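Local coordinates for SnoK (Streptomyces nogalater, PDB 5EPA), which acts as a carbocyclase in nogalamycin biosynthesis, using a non-heme iron centre together with 2-oxoglutarate, at residues Glu23-Ser26 with Lys27-Arg31; Pro89-Arg92 with Ser93-Leu96; Leu139-Asn142 with Glu143-Ala146. One frame throughout, in Å; residues are numbered along the deposited sequence.

Interaction 1: residues Glu23-Ser26 with Lys27-Arg31; sequences ENLS and KEAVR
Ser-26 meets Ala-29 and Glu-28 at the point where the loop turns into helix 27-36, and its short side chain can be followed atom by atom. Ser-26 CB lies 3.2 Å from Glu-28 OE1, the glutamate chain folding back at chi2 (66°) to bring the carboxylate alongside. Beyond CB, OG sits between the backbone N and the carbonyl carbon (chi1 60°), which turns it toward the first turn of the helix. There Ser-26 OG accepts from Ala-29 N at 3.1 Å, and Ala-29 CB comes to 3.4 Å from that OG. Serine suits this N-cap because its hydroxyl, only one bond from CB, can reach a backbone NH that has no carbonyl one turn earlier within the helix. The Ser-26 carbonyl opens the regular helical pattern, with Val-30 N donating to Ser-26 O at 3.2 Å.

Around the cap the chain forms a hydrophobic staple: Leu-25, just before the N-cap, closes on Val-30. Leu-25 CD2 meets Val-30 CG2 at 3.7 Å, the two side chains crossing at about a right angle, while the other leucine branch, Leu-25 CD1, rests on Ala-29 CB at 3.9 Å. Branched apolar residues fit here because Leu-25 and Val-30 also pack on Ile-103 and Leu-107 of helix 98-108. Were Ser-26 an alanine, the Ala-29 NH would probably lose its capping acceptor, and the first turn would be likelier to fray. The carboxylate of Glu-28, in the first turn, is likely to be favoured by the positive end of the helix dipole.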
loop_
_atom_site.group_PDB
_atom_site.type_symbol
_atom_site.label_atom_id
_atom_site.label_comp_id
_atom_site.label_asym_id
_atom_site.label_seq_id
_atom_site.Cartn_x
_atom_site.Cartn_y
_atom_site.Cartn_z
ATOM N N GLU A 23 4.460 -2.017 -20.632
ATOM C CA GLU A 23 4.860 -2.725 -21.839
ATOM C C GLU A 23 6.291 -3.264 -21.718
ATOM O O GLU A 23 6.581 -4.332 -22.221
ATOM C CB GLU A 23 4.753 -1.790 -23.075
ATOM C CG GLU A 23 4.976 -2.463 -24.427
ATOM C CD GLU A 23 6.454 -2.455 -24.910
ATOM O OE1 GLU A 23 7.308 -1.642 -24.467
ATOM O OE2 GLU A 23 6.793 -3.312 -25.761
ATOM N N ASN A 24 7.201 -2.485 -21.128
ATOM C CA ASN A 24 8.639 -2.859 -21.127
ATOM C C ASN A 24 9.069 -3.543 -19.825
ATOM O O ASN A 24 10.218 -3.886 -19.643
ATOM C CB ASN A 24 9.548 -1.642 -21.471
ATOM C CG ASN A 24 9.653 -0.621 -20.339
ATOM O OD1 ASN A 24 9.402 -0.912 -19.175
ATOM N ND2 ASN A 24 10.031 0.583 -20.682
ATOM N N LEU A 25 8.134 -3.676 -18.899
ATOM C CA LEU A 25 8.390 -4.388 -17.649
ATOM C C LEU A 25 8.987 -5.770 -17.934
ATOM O O LEU A 25 8.446 -6.530 -18.740
ATOM C CB LEU A 25 7.080 -4.524 -16.884
ATOM C CG LEU A 25 7.121 -5.306 -15.562
ATOM C CD1 LEU A 25 7.693 -4.474 -14.429
ATOM C CD2 LEU A 25 5.714 -5.767 -15.200
ATOM N N SER A 26 10.100 -6.090 -17.289
ATOM C CA SER A 26 10.776 -7.344 -17.587
ATOM C C SER A 26 10.087 -8.534 -16.944
ATOM O O SER A 26 9.538 -8.433 -15.872
ATOM C CB SER A 26 12.257 -7.303 -17.161
ATOM O OG SER A 26 12.388 -7.058 -15.756
ATOM N N LYS A 27 10.174 -9.666 -17.607
ATOM C CA LYS A 27 9.830 -10.938 -17.029
ATOM C C LYS A 27 10.536 -11.218 -15.719
ATOM O O LYS A 27 9.975 -11.849 -14.842
ATOM C CB LYS A 27 10.230 -12.014 -18.026
ATOM C CG LYS A 27 9.198 -12.128 -19.121
ATOM C CD LYS A 27 9.495 -13.212 -20.135
ATOM C CE LYS A 27 8.548 -13.052 -21.335
ATOM N NZ LYS A 27 8.686 -11.751 -22.076
ATOM N N GLU A 28 11.753 -10.739 -15.580
ATOM C CA GLU A 28 12.524 -10.930 -14.357
ATOM C C GLU A 28 11.896 -10.177 -13.190
ATOM O O GLU A 28 11.858 -10.652 -12.048
ATOM C CB GLU A 28 13.983 -10.435 -14.563
ATOM C CG GLU A 28 14.865 -11.194 -15.595
ATOM C CD GLU A 28 14.413 -11.078 -17.075
ATOM O OE1 GLU A 28 13.951 -9.983 -17.476
ATOM O OE2 GLU A 28 14.570 -12.076 -17.847
ATOM N N ALA A 29 11.431 -8.972 -13.463
ATOM C CA ALA A 29 10.756 -8.197 -12.434
ATOM C C ALA A 29 9.458 -8.863 -11.974
ATOM O O ALA A 29 9.147 -8.891 -10.780
ATOM C CB ALA A 29 10.455 -6.789 -12.934
ATOM N N VAL A 30 8.724 -9.433 -12.909
ATOM C CA VAL A 30 7.527 -10.181 -12.568
ATOM C C VAL A 30 7.860 -11.439 -11.736
ATOM O O VAL A 30 7.216 -11.705 -10.720
ATOM C CB VAL A 30 6.782 -10.624 -13.833
ATOM C CG1 VAL A 30 5.633 -11.556 -13.483
ATOM C CG2 VAL A 30 6.293 -9.396 -14.589
ATOM N N ARG A 31 8.888 -12.177 -12.139
ATOM C CA ARG A 31 9.315 -13.337 -11.384
ATOM C C ARG A 31 9.790 -12.948 -9.982
ATOM O O ARG A 31 9.489 -13.630 -9.009
ATOM C CB ARG A 31 10.379 -14.119 -12.156
ATOM C CG ARG A 31 10.858 -15.398 -11.472
ATOM C CD ARG A 31 11.847 -16.193 -12.316
ATOM N NE ARG A 31 13.003 -15.404 -12.807
ATOM C CZ ARG A 31 13.256 -14.950 -14.066
ATOM N NH1 ARG A 31 12.437 -15.158 -15.119
ATOM N NH2 ARG A 31 14.384 -14.251 -14.278
#

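Interaction 2: residues Pro89-Arg92 with Ser93-Leu96; sequences PELR and SLVL
The flat peptide carbonyl of Glu-90 takes the hydroxyl of Ser-93, whose OG donates to Glu-90 O at 2.7 Å from a position tilted 18° off the carbonyl plane. Ser-93 N turns toward the same acceptor, so one carbonyl oxygen takes both the hydroxyl and, weakly, the backbone NH of Ser-93. A chi1 of 66° puts Ser-93 OG between its own backbone N and carbonyl carbon, from where it can donate back to the carbonyl three residues earlier; serine suits the spot because its short hydroxyl can make that bond. The next carbonyl, of Leu-91, is also shared: Leu-94 N makes a weak bond to Leu-91 O at 3.0 Å, and Val-95 N a straighter one to Leu-91 O at 3.2 Å. Leu-96 N donates to Arg-92 O at 3.0 Å.

This change of partner, from three residues along to four, marks the passage from the 3-10 turn at 89-91 into the short helix 92-95; Leu-96 is the first residue to leave helical angles. The side chains three apart, Leu-91 and Leu-94, lie side by side and point the same way, Leu-91 CD2 being 4.1 Å from Leu-94 CD2. Leucines fit here because both reach helix 47-64, Leu-91 at Ala-56 and Leu-94 at Phe-53. Val-95 sets its CG2 methyl 3.5 Å from Arg-92 O and otherwise packs on Val-238 of strand 233-242 and Ser-117 of strand 112-122, while its own carbonyl accepts from the hydroxyl of Tyr-240. Leu-96 brings its CB to 3.4 Å from Arg-92 O. Arg-92, more exposed, keeps its chain extended from the helix until it bends at chi3, and it touches Trp-85, which Leu-91 and Val-95 also touch.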
loop_
_atom_site.group_PDB
_atom_site.type_symbol
_atom_site.label_atom_id
_atom_site.label_comp_id
_atom_site.label_asym_id
_atom_site.label_seq_id
_atom_site.Cartn_x
_atom_site.Cartn_y
_atom_site.Cartn_z
ATOM N N PRO A 89 -10.379 15.265 -8.090
ATOM C CA PRO A 89 -10.559 14.852 -9.496
ATOM C C PRO A 89 -9.285 14.275 -10.169
ATOM O O PRO A 89 -9.383 13.293 -10.876
ATOM C CB PRO A 89 -10.960 16.142 -10.198
ATOM C CG PRO A 89 -11.502 17.021 -9.113
ATOM C CD PRO A 89 -10.821 16.638 -7.834
ATOM N N GLU A 90 -8.141 14.931 -10.010
ATOM C CA GLU A 90 -6.888 14.520 -10.654
ATOM C C GLU A 90 -6.305 13.198 -10.156
ATOM O O GLU A 90 -5.491 12.602 -10.852
ATOM C CB GLU A 90 -5.803 15.605 -10.527
ATOM C CG GLU A 90 -6.037 16.801 -11.462
ATOM C CD GLU A 90 -5.183 18.044 -11.122
ATOM O OE1 GLU A 90 -4.120 17.848 -10.419
ATOM O OE2 GLU A 90 -5.557 19.177 -11.532
ATOM N N LEU A 91 -6.743 12.708 -8.997
ATOM C CA LEU A 91 -6.132 11.483 -8.442
ATOM C C LEU A 91 -6.656 10.204 -9.070
ATOM O O LEU A 91 -6.091 9.131 -8.869
ATOM C CB LEU A 91 -6.260 11.435 -6.927
ATOM C CG LEU A 91 -5.425 12.502 -6.245
ATOM C CD1 LEU A 91 -5.623 12.444 -4.752
ATOM C CD2 LEU A 91 -3.947 12.392 -6.591
ATOM N N ARG A 92 -7.753 10.299 -9.809
ATOM C CA ARG A 92 -8.233 9.153 -10.559
ATOM C C ARG A 92 -7.148 8.706 -11.518
ATOM O O ARG A 92 -7.011 7.522 -11.779
ATOM C CB ARG A 92 -9.533 9.515 -11.342
ATOM C CG ARG A 92 -10.097 8.406 -12.236
ATOM C CD ARG A 92 -11.357 8.912 -12.989
ATOM N NE ARG A 92 -12.417 9.120 -12.021
ATOM C CZ ARG A 92 -13.250 8.171 -11.613
ATOM N NH1 ARG A 92 -13.225 6.952 -12.167
ATOM N NH2 ARG A 92 -14.155 8.453 -10.672
ATOM N N SER A 93 -6.444 9.676 -12.083
ATOM C CA SER A 93 -5.435 9.392 -13.097
ATOM C C SER A 93 -4.140 8.884 -12.451
ATOM O O SER A 93 -3.253 8.493 -13.138
ATOM C CB SER A 93 -5.178 10.634 -13.974
ATOM O OG SER A 93 -4.594 11.663 -13.184
ATOM N N LEU A 94 -4.081 8.889 -11.127
ATOM C CA LEU A 94 -3.022 8.247 -10.398
ATOM C C LEU A 94 -3.333 6.778 -10.174
ATOM O O LEU A 94 -2.526 5.935 -10.514
ATOM C CB LEU A 94 -2.780 8.921 -9.038
ATOM C CG LEU A 94 -1.640 8.390 -8.202
ATOM C CD1 LEU A 94 -0.306 8.497 -8.929
ATOM C CD2 LEU A 94 -1.542 9.134 -6.888
ATOM N N VAL A 95 -4.487 6.468 -9.600
ATOM C CA VAL A 95 -4.854 5.082 -9.326
ATOM C C VAL A 95 -5.143 4.252 -10.597
ATOM O O VAL A 95 -4.880 3.054 -10.612
ATOM C CB VAL A 95 -6.037 4.945 -8.340
ATOM C CG1 VAL A 95 -5.704 5.624 -7.023
ATOM C CG2 VAL A 95 -7.343 5.511 -8.908
ATOM N N LEU A 96 -5.646 4.909 -11.644
ATOM C CA LEU A 96 -5.794 4.304 -12.955
ATOM C C LEU A 96 -4.749 4.816 -13.926
ATOM O O LEU A 96 -4.938 4.720 -15.124
ATOM C CB LEU A 96 -7.198 4.558 -13.525
ATOM C CG LEU A 96 -8.369 4.033 -12.699
ATOM C CD1 LEU A 96 -9.697 4.326 -13.378
ATOM C CD2 LEU A 96 -8.245 2.536 -12.442
#

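Interaction 3: residues Leu139-Asn142 with Glu143-Ala146; sequences LPLN and ELSA
Leu-139 and Leu-141 meet Leu-144 around an inverse gamma turn centred on Pro-140, which leads into the short, weakly bonded strand at about 141-142 and on toward strand 148-153 of the main sheet. The proline ring restricts phi, suiting it to the turn, which Leu-141 N closes weakly on Leu-139 O. Leu-144 does the joining with both branches. Leu-144 CD1 touches Leu-139 CD1 at 4.0 Å, and Leu-144 CD2 meets Leu-141 CB at 3.8 Å and Leu-141 CD1 at 4.0 Å; the side chain crosses each of the two leucines at about a right angle. Leu-144 CD2 also lies 3.5 Å from Asn-142 O. Between Asn-142 and Leu-144, Glu-143 takes a positive phi of 78°, bending the chain so that Leu-144 comes back to the leucines before it.

The side chain of Leu-139 lies about 5 Å from that of Asp-135, an iron ligand. Asn-142 pairs through its backbone with Thr-246, and both Ser-145 N and Ala-146 N donate to the carboxylate of Asp-242. Because the leucine contacts are apolar and undirected, they depend on shape fit between aliphatic carbons, and the backbone and Asp-242 bonds probably give the segment its directional hold.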
loop_
_atom_site.group_PDB
_atom_site.type_symbol
_atom_site.label_atom_id
_atom_site.label_comp_id
_atom_site.label_asym_id
_atom_site.label_seq_id
_atom_site.Cartn_x
_atom_site.Cartn_y
_atom_site.Cartn_z
ATOM N N LEU A 139 -7.763 -5.568 5.709
ATOM C CA LEU A 139 -8.686 -5.312 4.599
ATOM C C LEU A 139 -10.017 -5.974 4.864
ATOM O O LEU A 139 -10.068 -7.149 5.200
ATOM C CB LEU A 139 -8.128 -5.844 3.289
ATOM C CG LEU A 139 -6.995 -4.994 2.680
ATOM C CD1 LEU A 139 -6.322 -5.753 1.556
ATOM C CD2 LEU A 139 -7.458 -3.645 2.164
ATOM N N PRO A 140 -11.113 -5.219 4.754
ATOM C CA PRO A 140 -12.462 -5.726 5.071
ATOM C C PRO A 140 -13.045 -6.477 3.882
ATOM O O PRO A 140 -14.137 -6.150 3.384
ATOM C CB PRO A 140 -13.231 -4.454 5.377
ATOM C CG PRO A 140 -12.611 -3.437 4.442
ATOM C CD PRO A 140 -11.150 -3.797 4.347
ATOM N N LEU A 141 -12.315 -7.495 3.437
ATOM C CA LEU A 141 -12.609 -8.227 2.229
ATOM C C LEU A 141 -12.492 -9.727 2.411
ATOM O O LEU A 141 -11.756 -10.189 3.267
ATOM C CB LEU A 141 -11.657 -7.831 1.114
ATOM C CG LEU A 141 -11.583 -6.347 0.799
ATOM C CD1 LEU A 141 -10.521 -6.138 -0.238
ATOM C CD2 LEU A 141 -12.901 -5.786 0.277
ATOM N N ASN A 142 -13.314 -10.460 1.657
ATOM C CA ASN A 142 -13.162 -11.882 1.497
ATOM C C ASN A 142 -12.505 -12.083 0.187
ATOM O O ASN A 142 -12.453 -11.171 -0.655
ATOM C CB ASN A 142 -14.466 -12.621 1.336
ATOM C CG ASN A 142 -15.245 -12.674 2.601
ATOM O OD1 ASN A 142 -14.721 -13.114 3.613
ATOM N ND2 ASN A 142 -16.539 -12.274 2.548
ATOM N N GLU A 143 -12.025 -13.300 -0.004
ATOM C CA GLU A 143 -11.779 -13.771 -1.354
ATOM C C GLU A 143 -10.481 -13.185 -1.915
ATOM O O GLU A 143 -10.351 -12.867 -3.130
ATOM C CB GLU A 143 -13.007 -13.454 -2.224
ATOM C CG GLU A 143 -13.282 -14.602 -3.108
ATOM C CD GLU A 143 -13.700 -15.843 -2.346
ATOM O OE1 GLU A 143 -14.562 -15.790 -1.430
ATOM O OE2 GLU A 143 -13.152 -16.908 -2.691
ATOM N N LEU A 144 -9.496 -13.038 -1.024
ATOM C CA LEU A 144 -8.227 -12.471 -1.532
ATOM C C LEU A 144 -7.271 -13.497 -2.014
ATOM O O LEU A 144 -7.024 -14.524 -1.365
ATOM C CB LEU A 144 -7.475 -11.425 -0.682
ATOM C CG LEU A 144 -8.443 -10.406 -0.102
ATOM C CD1 LEU A 144 -7.690 -9.353 0.675
ATOM C CD2 LEU A 144 -9.280 -9.774 -1.205
ATOM N N SER A 145 -6.689 -13.156 -3.153
ATOM C CA SER A 145 -5.777 -14.025 -3.812
ATOM C C SER A 145 -4.593 -13.229 -4.356
ATOM O O SER A 145 -3.466 -13.430 -3.918
ATOM C CB SER A 145 -6.542 -14.747 -4.901
ATOM O OG SER A 145 -5.703 -15.626 -5.602
ATOM N N ALA A 146 -4.847 -12.329 -5.294
ATOM C CA ALA A 146 -3.778 -11.614 -5.963
ATOM C C ALA A 146 -3.729 -10.164 -5.564
ATOM O O ALA A 146 -2.993 -9.388 -6.148
ATOM C CB ALA A 146 -3.952 -11.741 -7.463
#

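How the interactions relate
Following the chain from the N terminus, interaction 1 comes first, capping helix 27-36 and laying that helix's start against helix 98-108. Interaction 2 is the helical passage 89-96 between strand 76-81 and helix 98-108, wedged between helix 47-64 and strands 112-122 and 233-242 of the main sheet. Interaction 3 closes a bend between strands 130-133 and 148-153, placing the short pairing with 246-247 next to the iron-site region. The three stand in series, neither nested nor crossing, and none touches another: their centres are 23 to 25 Å apart. Strand 233-242 is a shared neighbour, being packed against by both interaction 2 and interaction 3.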